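Local coordinates for protein acyl-CoA dehydrogenase (Slackia heliotrinireducens, PDB 4RM7) that belongs to the acyl-CoA dehydrogenase family, with helical N- and C-terminal domains on either side of a beta-rich middle domain in the sequence, at residues 100-105 with 235-240. Numbering follows the deposited sequence.
Sequences LEAFAS and FSQLYS
A102 and F103, in the last turn of helix 90-103, meet Q237 and L238 in the first turns of helix 234-270, with the CA atoms of A102 and Q237 8.3 Å apart. No hydrogen bond joins the two segments. F103 is the largest contributor. Its CG lies beside the backbone N and anti to the carbonyl carbon (chi1 -77°), and the ring reaches across to the backbone of helix 234-270. CZ leads: it comes 3.6 Å from L238 N, which sits at the ring edge in the ring plane, and 3.9 Å from L238 CB. Q237 CB approaches the same CZ obliquely, at 3.8 Å.

In this acyl-CoA dehydrogenase fold the contact ties the helical N-terminal domain to the start of the C-terminal helical domain, beside the strands of the middle domain. F187, on strand 184-191, meets the F103 ring and also touches L238, while L241, one turn on from Q237, packs on both A102 and F103.

Q237 bends at chi2 (-61°) and runs past F103 in the opposite direction, its amide plane 44° from the ring. NE2 ends 4.1 Å from A102 CB, a loose van der Waals approach. Just before helix 234-270, S232 OG hydrogen-bonds to A102 O, linking the end of helix 90-103 to the chain that leads into its neighbour.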
loop_
_atom_site.group_PDB
_atom_site.type_symbol
_atom_site.label_atom_id
_atom_site.label_comp_id
_atom_site.label_asym_id
_atom_site.label_seq_id
_atom_site.Cartn_x
_atom_site.Cartn_y
_atom_site.Cartn_z
ATOM N N LEU A 100 11.989 -23.640 -29.818
ATOM C CA LEU A 100 12.661 -24.621 -30.666
ATOM C C LEU A 100 12.355 -24.393 -32.146
ATOM O O LEU A 100 13.270 -24.389 -32.968
ATOM C CB LEU A 100 12.273 -26.051 -30.289
ATOM C CG LEU A 100 13.008 -27.047 -31.188
ATOM C CD1 LEU A 100 14.476 -26.932 -30.925
ATOM C CD2 LEU A 100 12.540 -28.476 -31.009
ATOM N N GLU A 101 11.077 -24.209 -32.480
ATOM C CA GLU A 101 10.673 -24.001 -33.873
ATOM C C GLU A 101 11.354 -22.783 -34.474
ATOM O O GLU A 101 11.826 -22.824 -35.611
ATOM C CB GLU A 101 9.159 -23.843 -33.994
ATOM C CG GLU A 101 8.374 -25.138 -33.846
ATOM C CD GLU A 101 6.859 -24.935 -33.903
ATOM O OE1 GLU A 101 6.379 -23.791 -33.766
ATOM O OE2 GLU A 101 6.142 -25.934 -34.087
ATOM N N ALA A 102 11.417 -21.711 -33.697
ATOM C CA ALA A 102 11.999 -20.451 -34.152
ATOM C C ALA A 102 13.465 -20.580 -34.546
ATOM O O ALA A 102 13.887 -19.979 -35.529
ATOM C CB ALA A 102 11.840 -19.378 -33.069
ATOM N N PHE A 103 14.242 -21.367 -33.804
ATOM C CA PHE A 103 15.697 -21.351 -33.995
ATOM C C PHE A 103 16.269 -22.553 -34.739
ATOM O O PHE A 103 17.459 -22.574 -35.075
ATOM C CB PHE A 103 16.399 -21.224 -32.646
ATOM C CG PHE A 103 16.363 -19.845 -32.089
ATOM C CD1 PHE A 103 17.339 -18.920 -32.435
ATOM C CD2 PHE A 103 15.354 -19.457 -31.235
ATOM C CE1 PHE A 103 17.312 -17.638 -31.930
ATOM C CE2 PHE A 103 15.321 -18.173 -30.730
ATOM C CZ PHE A 103 16.302 -17.265 -31.078
ATOM N N ALA A 104 15.432 -23.549 -35.007
ATOM C CA ALA A 104 15.917 -24.757 -35.661
ATOM C C ALA A 104 15.142 -25.064 -36.932
ATOM O O ALA A 104 13.967 -24.717 -37.048
ATOM C CB ALA A 104 15.843 -25.935 -34.707
ATOM N N SER A 105 15.809 -25.731 -37.871
ATOM C CA SER A 105 15.191 -26.147 -39.120
ATOM C C SER A 105 14.053 -27.114 -38.883
ATOM O O SER A 105 13.959 -27.731 -37.827
ATOM C CB SER A 105 16.218 -26.804 -40.036
ATOM O OG SER A 105 16.665 -28.030 -39.488
ATOM N N PHE A 235 19.901 -12.528 -30.069
ATOM C CA PHE A 235 19.186 -12.296 -28.821
ATOM C C PHE A 235 17.841 -11.659 -29.102
ATOM O O PHE A 235 16.847 -11.985 -28.452
ATOM C CB PHE A 235 19.978 -11.393 -27.875
ATOM C CG PHE A 235 21.455 -11.621 -27.905
ATOM C CD1 PHE A 235 22.078 -12.340 -26.897
ATOM C CD2 PHE A 235 22.234 -11.090 -28.934
ATOM C CE1 PHE A 235 23.452 -12.540 -26.926
ATOM C CE2 PHE A 235 23.597 -11.289 -28.972
ATOM C CZ PHE A 235 24.205 -12.011 -27.967
ATOM N N SER A 236 17.833 -10.737 -30.062
ATOM C CA SER A 236 16.625 -10.023 -30.474
ATOM C C SER A 236 15.456 -10.977 -30.639
ATOM O O SER A 236 14.382 -10.769 -30.073
ATOM C CB SER A 236 16.869 -9.262 -31.784
ATOM O OG SER A 236 17.503 -10.092 -32.753
ATOM N N GLN A 237 15.679 -12.041 -31.395
ATOM C CA GLN A 237 14.646 -13.034 -31.621
ATOM C C GLN A 237 14.268 -13.793 -30.348
ATOM O O GLN A 237 13.090 -14.040 -30.095
ATOM C CB GLN A 237 15.088 -14.008 -32.705
ATOM C CG GLN A 237 14.289 -13.850 -33.981
ATOM C CD GLN A 237 12.802 -14.115 -33.765
ATOM O OE1 GLN A 237 11.967 -13.222 -33.946
ATOM N NE2 GLN A 237 12.468 -15.345 -33.374
ATOM N N LEU A 238 15.272 -14.169 -29.563
ATOM C CA LEU A 238 15.041 -14.884 -28.320
ATOM C C LEU A 238 14.225 -14.028 -27.376
ATOM O O LEU A 238 13.240 -14.481 -26.787
ATOM C CB LEU A 238 16.369 -15.271 -27.669
ATOM C CG LEU A 238 16.279 -15.981 -26.317
ATOM C CD1 LEU A 238 15.558 -17.317 -26.461
ATOM C CD2 LEU A 238 17.665 -16.176 -25.737
ATOM N N TYR A 239 14.638 -12.773 -27.258
ATOM C CA TYR A 239 13.994 -11.831 -26.365
ATOM C C TYR A 239 12.498 -11.655 -26.674
ATOM O O TYR A 239 11.665 -11.594 -25.764
ATOM C CB TYR A 239 14.715 -10.484 -26.425
ATOM C CG TYR A 239 14.434 -9.678 -25.199
ATOM C CD1 TYR A 239 15.184 -9.872 -24.045
ATOM C CD2 TYR A 239 13.375 -8.762 -25.163
ATOM C CE1 TYR A 239 14.912 -9.156 -22.894
ATOM C CE2 TYR A 239 13.092 -8.039 -24.014
ATOM C CZ TYR A 239 13.871 -8.242 -22.887
ATOM O OH TYR A 239 13.621 -7.544 -21.740
ATOM N N SER A 240 12.155 -11.568 -27.955
ATOM C CA SER A 240 10.753 -11.542 -28.348
ATOM C C SER A 240 10.029 -12.783 -27.867
ATOM O O SER A 240 8.931 -12.689 -27.323
ATOM C CB SER A 240 10.610 -11.423 -29.858
ATOM O OG SER A 240 11.135 -10.185 -30.286
#